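Local coordinates for protein clan CA, family C40, NlpC/P60 superfamily cysteine peptidase (PDB 6BIO) that probably cleaves bacterial peptidoglycan as an NlpC/P60 cysteine peptidase, a hydrolase type that Trichomonas vaginalis acquired laterally, at residues A[108-111]-A[112-115]; A[151-154]-A[155-158]; A[259-262]-A[263-266]. All coordinates share one frame; numbering follows the deposited sequence.

Contact 1 (A[108-111]-A[112-115]); sequences YVPA and NSQV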
ATOM      1  N   TYR A 108     -23.295  -0.706 -20.294  1.00 11.26           N
ATOM      2  CA  TYR A 108     -24.023   0.038 -19.286  1.00 11.45           C
ATOM      3  C   TYR A 108     -24.322  -0.882 -18.103  1.00 11.33           C
ATOM      4  O   TYR A 108     -24.663  -2.054 -18.271  1.00 12.56           O
ATOM      5  CB  TYR A 108     -25.341   0.524 -19.892  1.00 12.71           C
ATOM      6  CG  TYR A 108     -26.267   1.109 -18.886  1.00 13.49           C
ATOM      7  CD1 TYR A 108     -26.017   2.385 -18.341  1.00 14.30           C
ATOM      8  CD2 TYR A 108     -27.374   0.385 -18.438  1.00 14.96           C
ATOM      9  CE1 TYR A 108     -26.875   2.917 -17.402  1.00 15.43           C
ATOM     10  CE2 TYR A 108     -28.247   0.924 -17.511  1.00 15.92           C
ATOM     11  CZ  TYR A 108     -28.001   2.175 -17.003  1.00 16.64           C
ATOM     12  OH  TYR A 108     -28.879   2.637 -16.054  1.00 18.14           O
ATOM     13  N   VAL A 109     -24.160  -0.350 -16.899  1.00 11.46           N
ATOM     14  CA  VAL A 109     -24.420  -1.102 -15.680  1.00 10.61           C
ATOM     15  C   VAL A 109     -25.469  -0.394 -14.847  1.00 11.91           C
ATOM     16  O   VAL A 109     -25.213   0.726 -14.361  1.00 12.76           O
ATOM     17  CB  VAL A 109     -23.133  -1.267 -14.847  1.00 12.28           C
ATOM     18  CG1 VAL A 109     -23.425  -2.126 -13.664  1.00 12.79           C
ATOM     19  CG2 VAL A 109     -22.036  -1.873 -15.659  1.00 12.73           C
ATOM     20  N   PRO A 110     -26.665  -0.969 -14.689  1.00 12.39           N
ATOM     21  CA  PRO A 110     -27.671  -0.323 -13.853  1.00 13.72           C
ATOM     22  C   PRO A 110     -27.248  -0.331 -12.399  1.00 13.82           C
ATOM     23  O   PRO A 110     -26.405  -1.118 -11.944  1.00 13.46           O
ATOM     24  CB  PRO A 110     -28.940  -1.159 -14.055  1.00 14.83           C
ATOM     25  CG  PRO A 110     -28.533  -2.378 -14.696  1.00 14.86           C
ATOM     26  CD  PRO A 110     -27.168  -2.216 -15.297  1.00 13.60           C
ATOM     27  N   ALA A 111     -27.822   0.616 -11.675  1.00 15.16           N
ATOM     28  CA  ALA A 111     -27.601   0.654 -10.251  1.00 15.91           C
ATOM     29  C   ALA A 111     -28.007  -0.682  -9.634  1.00 15.92           C
ATOM     30  O   ALA A 111     -28.912  -1.364 -10.112  1.00 16.58           O
ATOM     31  CB  ALA A 111     -28.399   1.794  -9.620  1.00 17.12           C
ATOM     32  N   ASN A 112     -27.347  -1.037  -8.534  1.00 16.58           N
ATOM     33  CA  ASN A 112     -27.645  -2.243  -7.759  1.00 17.48           C
ATOM     34  C   ASN A 112     -27.270  -3.537  -8.459  1.00 17.17           C
ATOM     35  O   ASN A 112     -27.899  -4.574  -8.224  1.00 18.96           O
ATOM     36  CB  ASN A 112     -29.140  -2.329  -7.447  1.00 20.86           C
ATOM     37  CG  ASN A 112     -29.446  -2.240  -6.014  1.00 23.95           C
ATOM     38  OD1 ASN A 112     -28.654  -2.586  -5.128  1.00 24.85           O
ATOM     39  ND2 ASN A 112     -30.615  -1.728  -5.751  1.00 25.47           N
ATOM     40  N   SER A 113     -26.330  -3.485  -9.391  1.00 15.03           N
ATOM     41  CA  SER A 113     -25.876  -4.660 -10.116  1.00 14.01           C
ATOM     42  C   SER A 113     -24.800  -5.379  -9.316  1.00 13.69           C
ATOM     43  O   SER A 113     -23.890  -4.759  -8.758  1.00 14.34           O
ATOM     44  CB  SER A 113     -25.277  -4.243 -11.457  1.00 14.03           C
ATOM     45  OG  SER A 113     -26.290  -3.761 -12.347  1.00 14.75           O
ATOM     46  N   GLN A 114     -24.846  -6.696  -9.316  1.00 13.13           N
ATOM     47  CA  GLN A 114     -23.748  -7.484  -8.777  1.00 13.98           C
ATOM     48  C   GLN A 114     -22.600  -7.502  -9.779  1.00 12.45           C
ATOM     49  O   GLN A 114     -22.791  -7.848 -10.943  1.00 12.32           O
ATOM     50  CB  GLN A 114     -24.207  -8.918  -8.539  1.00 17.18           C
ATOM     51  CG  GLN A 114     -25.410  -9.111  -7.611  1.00 21.57           C
ATOM     52  CD  GLN A 114     -25.133  -8.687  -6.219  1.00 25.65           C
ATOM     53  OE1 GLN A 114     -24.049  -8.962  -5.676  1.00 27.33           O
ATOM     54  NE2 GLN A 114     -26.088  -7.988  -5.615  1.00 26.95           N
ATOM     55  N   VAL A 115     -21.397  -7.180  -9.325  1.00 11.57           N
ATOM     56  CA  VAL A 115     -20.197  -7.134 -10.156  1.00 10.33           C
ATOM     57  C   VAL A 115     -19.034  -7.755  -9.388  1.00  9.68           C
ATOM     58  O   VAL A 115     -19.091  -7.963  -8.165  1.00 11.15           O
ATOM     59  CB  VAL A 115     -19.849  -5.685 -10.589  1.00 10.83           C
ATOM     60  CG1 VAL A 115     -21.068  -4.976 -11.246  1.00 11.09           C
ATOM     61  CG2 VAL A 115     -19.309  -4.857  -9.398  1.00 11.47           C
TER
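Ser113 turns its hydroxyl back over Pro110, and this is the dense side of the turn. Ser113 OG donates to Pro110 O at 2.7 Å, coming from above the carbonyl plane, 36° out of it, and not along a lone pair. The hydroxyl oxygen also rests on the proline ring, Ser113 OG lying 3.4 Å from Pro110 CD. With OG beside its own backbone N (chi1 -70°), the hydroxyl leans inward toward the start of the turn. Val109 closes the inner side: its CG1, anti to the backbone N, runs alongside the serine, 3.6 Å from Ser113 OG. The same CG1 touches Val115 CG1 more loosely, at 4.4 Å. Tyr130 of strand 125-130 touches Val109, Pro110 and Ser113. The backbone bond that closes the turn, Ser113 N to Pro110 O, is long and weak at 3.5 Å, and Ser113 N also bonds the hydroxyl of Ser89. Ala111 and Asn112 form the other, solvent side: both are exposed at the crest, and Ala111 points its CB away from 112-115. Asn112 takes the positive phi (70°) of the third position, which marks a type II beta turn from Pro110 to Ser113, here leading from strand 105-109 into strand 114-122 of the bacterial SH3 domain.

Contact 2 (A[151-154]-A[155-158]); sequences GAND and GERA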
ATOM      1  N   GLY A 151     -10.948  10.811   6.144  1.00 22.20           N
ATOM      2  CA  GLY A 151      -9.610  11.363   6.212  1.00 21.75           C
ATOM      3  C   GLY A 151      -9.384  12.379   5.122  1.00 21.20           C
ATOM      4  O   GLY A 151      -9.920  12.271   4.013  1.00 22.45           O
ATOM      5  N   ALA A 152      -8.583  13.390   5.440  1.00 19.72           N
ATOM      6  CA  ALA A 152      -8.312  14.451   4.484  1.00 19.41           C
ATOM      7  C   ALA A 152      -7.254  14.045   3.491  1.00 17.65           C
ATOM      8  O   ALA A 152      -7.118  14.668   2.438  1.00 19.24           O
ATOM      9  CB  ALA A 152      -7.818  15.700   5.216  1.00 20.45           C
ATOM     10  N   ASN A 153      -6.492  13.013   3.799  1.00 14.83           N
ATOM     11  CA  ASN A 153      -5.411  12.601   2.915  1.00 12.76           C
ATOM     12  C   ASN A 153      -4.966  11.206   3.338  1.00 10.71           C
ATOM     13  O   ASN A 153      -5.378  10.679   4.383  1.00 10.16           O
ATOM     14  CB  ASN A 153      -4.244  13.595   2.925  1.00 12.69           C
ATOM     15  CG  ASN A 153      -3.778  13.887   4.311  1.00 13.01           C
ATOM     16  OD1 ASN A 153      -3.309  12.984   5.012  1.00 11.97           O
ATOM     17  ND2 ASN A 153      -3.912  15.144   4.745  1.00 13.78           N
ATOM     18  N   ASP A 154      -4.110  10.618   2.514  1.00  9.06           N
ATOM     19  CA  ASP A 154      -3.610   9.290   2.779  1.00  8.68           C
ATOM     20  C   ASP A 154      -2.734   9.246   4.024  1.00  8.11           C
ATOM     21  O   ASP A 154      -2.587   8.171   4.611  1.00  7.79           O
ATOM     22  CB  ASP A 154      -2.812   8.744   1.593  1.00  8.34           C
ATOM     23  CG  ASP A 154      -3.681   8.173   0.480  1.00  8.75           C
ATOM     24  OD1 ASP A 154      -4.909   7.946   0.680  1.00  9.41           O
ATOM     25  OD2 ASP A 154      -3.112   7.963  -0.619  1.00  8.99           O
ATOM     26  N   GLY A 155      -2.136  10.367   4.447  1.00  8.47           N
ATOM     27  CA  GLY A 155      -1.435  10.381   5.737  1.00  8.57           C
ATOM     28  C   GLY A 155      -2.340  10.071   6.919  1.00  8.94           C
ATOM     29  O   GLY A 155      -1.989   9.263   7.807  1.00  9.13           O
ATOM     30  N   GLU A 156      -3.524  10.700   6.943  1.00  9.43           N
ATOM     31  CA  GLU A 156      -4.494  10.379   7.969  1.00  9.67           C
ATOM     32  C   GLU A 156      -4.918   8.929   7.850  1.00  8.99           C
ATOM     33  O   GLU A 156      -5.126   8.256   8.860  1.00  9.04           O
ATOM     34  CB  GLU A 156      -5.702  11.327   7.869  1.00 11.29           C
ATOM     35  CG  GLU A 156      -5.279  12.776   8.201  1.00 13.89           C
ATOM     36  CD  GLU A 156      -6.393  13.773   8.282  1.00 16.98           C
ATOM     37  OE1 GLU A 156      -7.582  13.383   8.161  1.00 18.63           O
ATOM     38  OE2 GLU A 156      -6.047  14.964   8.553  1.00 19.26           O
ATOM     39  N   ARG A 157      -5.042   8.406   6.631  1.00  8.16           N
ATOM     40  CA  ARG A 157      -5.425   7.003   6.496  0.53  8.23           C
ATOM     41  C   ARG A 157      -4.329   6.088   7.037  1.00  7.99           C
ATOM     42  O   ARG A 157      -4.616   5.045   7.641  1.00  8.04           O
ATOM     43  CB  ARG A 157      -5.743   6.687   5.031  0.53  8.14           C
ATOM     44  CG  ARG A 157      -6.902   7.467   4.483  0.53  8.97           C
ATOM     45  CD  ARG A 157      -7.276   7.054   3.049  0.53 10.17           C
ATOM     46  NE  ARG A 157      -8.417   7.836   2.596  0.53 12.05           N
ATOM     47  CZ  ARG A 157      -8.341   8.994   1.949  0.53 13.03           C
ATOM     48  NH1 ARG A 157      -9.459   9.639   1.616  0.53 13.63           N
ATOM     49  NH2 ARG A 157      -7.170   9.486   1.578  0.53 13.40           N
ATOM     50  N   ALA A 158      -3.066   6.441   6.804  1.00  7.29           N
ATOM     51  CA  ALA A 158      -1.966   5.632   7.315  1.00  7.21           C
ATOM     52  C   ALA A 158      -1.959   5.629   8.837  1.00  7.58           C
ATOM     53  O   ALA A 158      -1.730   4.583   9.459  1.00  7.60           O
ATOM     54  CB  ALA A 158      -0.655   6.161   6.770  1.00  8.04           C
TER
HETATM   55  O   HOH W   1      -9.431  12.240   1.096  1.00 39.12           O
HETATM   56  O   HOH W   2      -3.589  15.933   8.090  1.00 22.05           O
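From Asn153, whose backbone is extended, the chain tips into helix 154-163, and the first helical bonds run from Arg157 N to Asn153 O at 3.2 Å and from Ala158 N to Asp154 O at 2.8 Å. Asn153 swings its amide back over the opening turn: CG sits between the backbone N and the carbonyl carbon (chi1 52°), and this brings OD1 to within 3.0 Å of Glu156 N, which donates to it. This is the classic N-cap, a side-chain oxygen taking up an amide of the helix's first turn. Glu156 reaches backward in return. Its chain is extended beyond CG, and Glu156 OE1 accepts a nearly straight bond, 172° at the hydrogen, from Ala152 N at 2.9 Å, with the N-H arriving from well above the carboxylate plane. The other oxygen, OE2, accepts a hydrogen bond from a water that is also weakly held by Asn153 ND2. Beside the cap, in one of two modelled conformers, Arg157 runs extended from CG to NE and carries its guanidinium back beside the loop. Its NH2 makes a salt bridge to Asp154 OD1 at 2.9 Å; the side chains cross obliquely, and with carboxylate and guanidinium planes 79° apart they do not form a flat pair. Lys147 also forms a salt bridge with Asp154 OD1, and Arg157 NE donates to Gln148 O. A second water bridges Arg157 NH1, 2.7 Å away, to Gly151 O, tying the guanidinium to the residues just before the helix, while Trp276 packs against Asn153 and Asp154 near the C-terminus of the chain.

Contact 3 (A[259-262]-A[263-266]); sequences YQDF and YKYP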
ATOM      1  N   TYR A 259       1.590   3.797  21.440  1.00  9.66           N
ATOM      2  CA  TYR A 259       1.865   5.220  21.361  1.00  9.87           C
ATOM      3  C   TYR A 259       3.163   5.577  22.071  1.00 10.69           C
ATOM      4  O   TYR A 259       3.584   4.933  23.047  1.00 11.58           O
ATOM      5  CB  TYR A 259       0.748   6.005  22.034  1.00 10.34           C
ATOM      6  CG  TYR A 259      -0.569   6.086  21.277  1.00 12.13           C
ATOM      7  CD1 TYR A 259      -0.786   7.064  20.318  1.00 13.65           C
ATOM      8  CD2 TYR A 259      -1.612   5.210  21.556  1.00 13.34           C
ATOM      9  CE1 TYR A 259      -1.984   7.155  19.663  1.00 14.74           C
ATOM     10  CE2 TYR A 259      -2.818   5.298  20.881  1.00 13.89           C
ATOM     11  CZ  TYR A 259      -2.994   6.284  19.960  1.00 15.08           C
ATOM     12  OH  TYR A 259      -4.183   6.340  19.282  1.00 16.80           O
ATOM     13  N   GLN A 260       3.745   6.682  21.616  1.00 10.68           N
ATOM     14  CA  GLN A 260       4.915   7.291  22.245  0.55 10.86           C
ATOM     15  C   GLN A 260       4.831   8.794  22.085  1.00 11.34           C
ATOM     16  O   GLN A 260       4.554   9.309  21.003  1.00 11.38           O
ATOM     17  CB  GLN A 260       6.239   6.860  21.598  0.55 11.05           C
ATOM     18  CG  GLN A 260       7.465   7.717  22.042  0.55 10.95           C
ATOM     19  CD  GLN A 260       7.829   7.534  23.530  0.55 11.28           C
ATOM     20  OE1 GLN A 260       7.839   6.399  24.014  0.55 10.92           O
ATOM     21  NE2 GLN A 260       8.160   8.648  24.254  0.55 11.53           N
ATOM     22  N   ASP A 261       5.139   9.514  23.156  1.00 12.80           N
ATOM     23  CA  ASP A 261       5.197  10.961  23.103  1.00 14.34           C
ATOM     24  C   ASP A 261       6.443  11.386  22.350  1.00 13.89           C
ATOM     25  O   ASP A 261       7.559  11.038  22.749  1.00 14.45           O
ATOM     26  CB  ASP A 261       5.229  11.506  24.531  1.00 16.85           C
ATOM     27  CG  ASP A 261       5.196  13.012  24.578  1.00 20.69           C
ATOM     28  OD1 ASP A 261       6.225  13.604  24.256  1.00 21.34           O
ATOM     29  OD2 ASP A 261       4.141  13.599  24.948  1.00 24.14           O
ATOM     30  N   PHE A 262       6.257  12.134  21.261  1.00 13.20           N
ATOM     31  CA  PHE A 262       7.364  12.424  20.354  1.00 13.60           C
ATOM     32  C   PHE A 262       8.443  13.261  21.055  1.00 15.26           C
ATOM     33  O   PHE A 262       9.644  12.941  20.997  1.00 15.20           O
ATOM     34  CB  PHE A 262       6.784  13.161  19.133  1.00 13.93           C
ATOM     35  CG  PHE A 262       7.761  13.454  18.012  1.00 14.35           C
ATOM     36  CD1 PHE A 262       9.004  12.816  17.878  1.00 14.05           C
ATOM     37  CD2 PHE A 262       7.399  14.409  17.048  1.00 14.76           C
ATOM     38  CE1 PHE A 262       9.861  13.145  16.789  1.00 14.76           C
ATOM     39  CE2 PHE A 262       8.233  14.733  15.976  1.00 15.69           C
ATOM     40  CZ  PHE A 262       9.475  14.111  15.849  1.00 14.63           C
ATOM     41  N   TYR A 263       8.035  14.339  21.729  1.00 17.29           N
ATOM     42  CA  TYR A 263       9.012  15.257  22.304  1.00 19.83           C
ATOM     43  C   TYR A 263       9.806  14.611  23.434  1.00 19.04           C
ATOM     44  O   TYR A 263      10.979  14.926  23.607  1.00 19.93           O
ATOM     45  CB  TYR A 263       8.298  16.513  22.794  1.00 23.45           C
ATOM     46  CG  TYR A 263       9.204  17.530  23.439  1.00 27.72           C
ATOM     47  CD1 TYR A 263      10.017  18.342  22.659  1.00 29.41           C
ATOM     48  CD2 TYR A 263       9.246  17.691  24.836  1.00 29.16           C
ATOM     49  CE1 TYR A 263      10.854  19.282  23.244  1.00 30.90           C
ATOM     50  CE2 TYR A 263      10.070  18.617  25.422  1.00 30.43           C
ATOM     51  CZ  TYR A 263      10.880  19.417  24.617  1.00 31.70           C
ATOM     52  OH  TYR A 263      11.724  20.360  25.177  1.00 33.14           O
ATOM     53  N   LYS A 264       9.199  13.691  24.185  1.00 18.41           N
ATOM     54  CA  LYS A 264       9.882  12.995  25.266  1.00 18.58           C
ATOM     55  C   LYS A 264      10.681  11.767  24.832  1.00 16.76           C
ATOM     56  O   LYS A 264      11.407  11.189  25.655  1.00 17.88           O
ATOM     57  CB  LYS A 264       8.874  12.536  26.316  1.00 21.40           C
ATOM     58  CG  LYS A 264       8.158  13.667  26.993  1.00 24.08           C
ATOM     59  CD  LYS A 264       7.360  13.151  28.189  1.00 26.67           C
ATOM     60  CE  LYS A 264       6.805  14.280  29.047  1.00 28.20           C
ATOM     61  NZ  LYS A 264       5.342  14.181  29.148  1.00 29.39           N
ATOM     62  N   TYR A 265      10.574  11.335  23.602  1.00 14.59           N
ATOM     63  CA  TYR A 265      11.299  10.140  23.197  1.00 13.04           C
ATOM     64  C   TYR A 265      12.799  10.451  23.186  1.00 13.84           C
ATOM     65  O   TYR A 265      13.222  11.381  22.479  1.00 14.91           O
ATOM     66  CB  TYR A 265      10.832   9.721  21.821  1.00 11.88           C
ATOM     67  CG  TYR A 265      11.338   8.386  21.343  1.00 11.38           C
ATOM     68  CD1 TYR A 265      11.082   7.218  22.054  1.00 11.31           C
ATOM     69  CD2 TYR A 265      12.045   8.272  20.147  1.00 11.09           C
ATOM     70  CE1 TYR A 265      11.529   6.007  21.614  1.00 11.36           C
ATOM     71  CE2 TYR A 265      12.479   7.042  19.697  1.00 11.88           C
ATOM     72  CZ  TYR A 265      12.213   5.924  20.432  1.00 12.22           C
ATOM     73  OH  TYR A 265      12.647   4.714  19.967  1.00 14.96           O
ATOM     74  N   PRO A 266      13.640   9.696  23.897  1.00 13.62           N
ATOM     75  CA  PRO A 266      15.012  10.171  24.167  1.00 14.40           C
ATOM     76  C   PRO A 266      16.043   9.705  23.159  1.00 15.64           C
ATOM     77  O   PRO A 266      17.155   9.353  23.557  1.00 18.14           O
ATOM     78  CB  PRO A 266      15.294   9.575  25.551  1.00 15.45           C
ATOM     79  CG  PRO A 266      14.565   8.304  25.484  1.00 15.48           C
ATOM     80  CD  PRO A 266      13.281   8.589  24.803  1.00 13.99           C
TER
HETATM   81  O   HOH W   3       9.443   8.850  26.709  1.00 43.52           O
HETATM   82  O   HOH W   4      12.215  13.499  21.082  1.00 34.29           O
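This is a surface turn at the end of the edge strand 256-261, where a type I beta turn from Phe262 to Tyr265 takes the chain off the NlpC/P60 sheet. Tyr265 N donates to Phe262 O at 3.2 Å to close it, while Asp261, the residue just before, grips the turn. Asp261 sends CG opposite its own N (chi1 -176°), which presents OD1 to Lys264 N at 3.0 Å, and the bond meets the carboxylate on its anti side. The lysine stem passes the acid at a slant, with Lys264 CG 3.4 Å from Asp261 OD1, but its ammonium stays beyond salt-bridge range. On the inner side, Gln260, given in one of two conformers, bends at chi2, and its side chain crosses that of Tyr265 at about a right angle, with amide and ring planes 47° apart and Gln260 CD lying 3.6 Å from Tyr265 CD1. Gln260 NE2 donates to Asp261 O at 2.9 Å and to a water, which fixes the rotation of the amide. Tyr265 meets Phe225 of strand 222-225 and Phe247 of strand 246-251 edge-to-face, while Phe262 leans on Tyr241 of strand 237-243.

The three contacts come in series along the chain, 108-115 first, 151-158 next and 259-266 last, and none touches another. Contact 1 belongs to the bacterial SH3 domain, and contact 3 to the six-stranded antiparallel sheet of the NlpC/P60 domain. Their centres lie about 50 Å apart on opposite sides of the chain's centre. Contact 2 falls between them, centred about 30 Å from contact 1 and 22 Å from contact 3, where the loop after strand 133-138 enters helix 154-163. The SH3 turn and the turn at the edge strand of the peptidase sheet thus lie far apart, with the start of helix 154-163 between them.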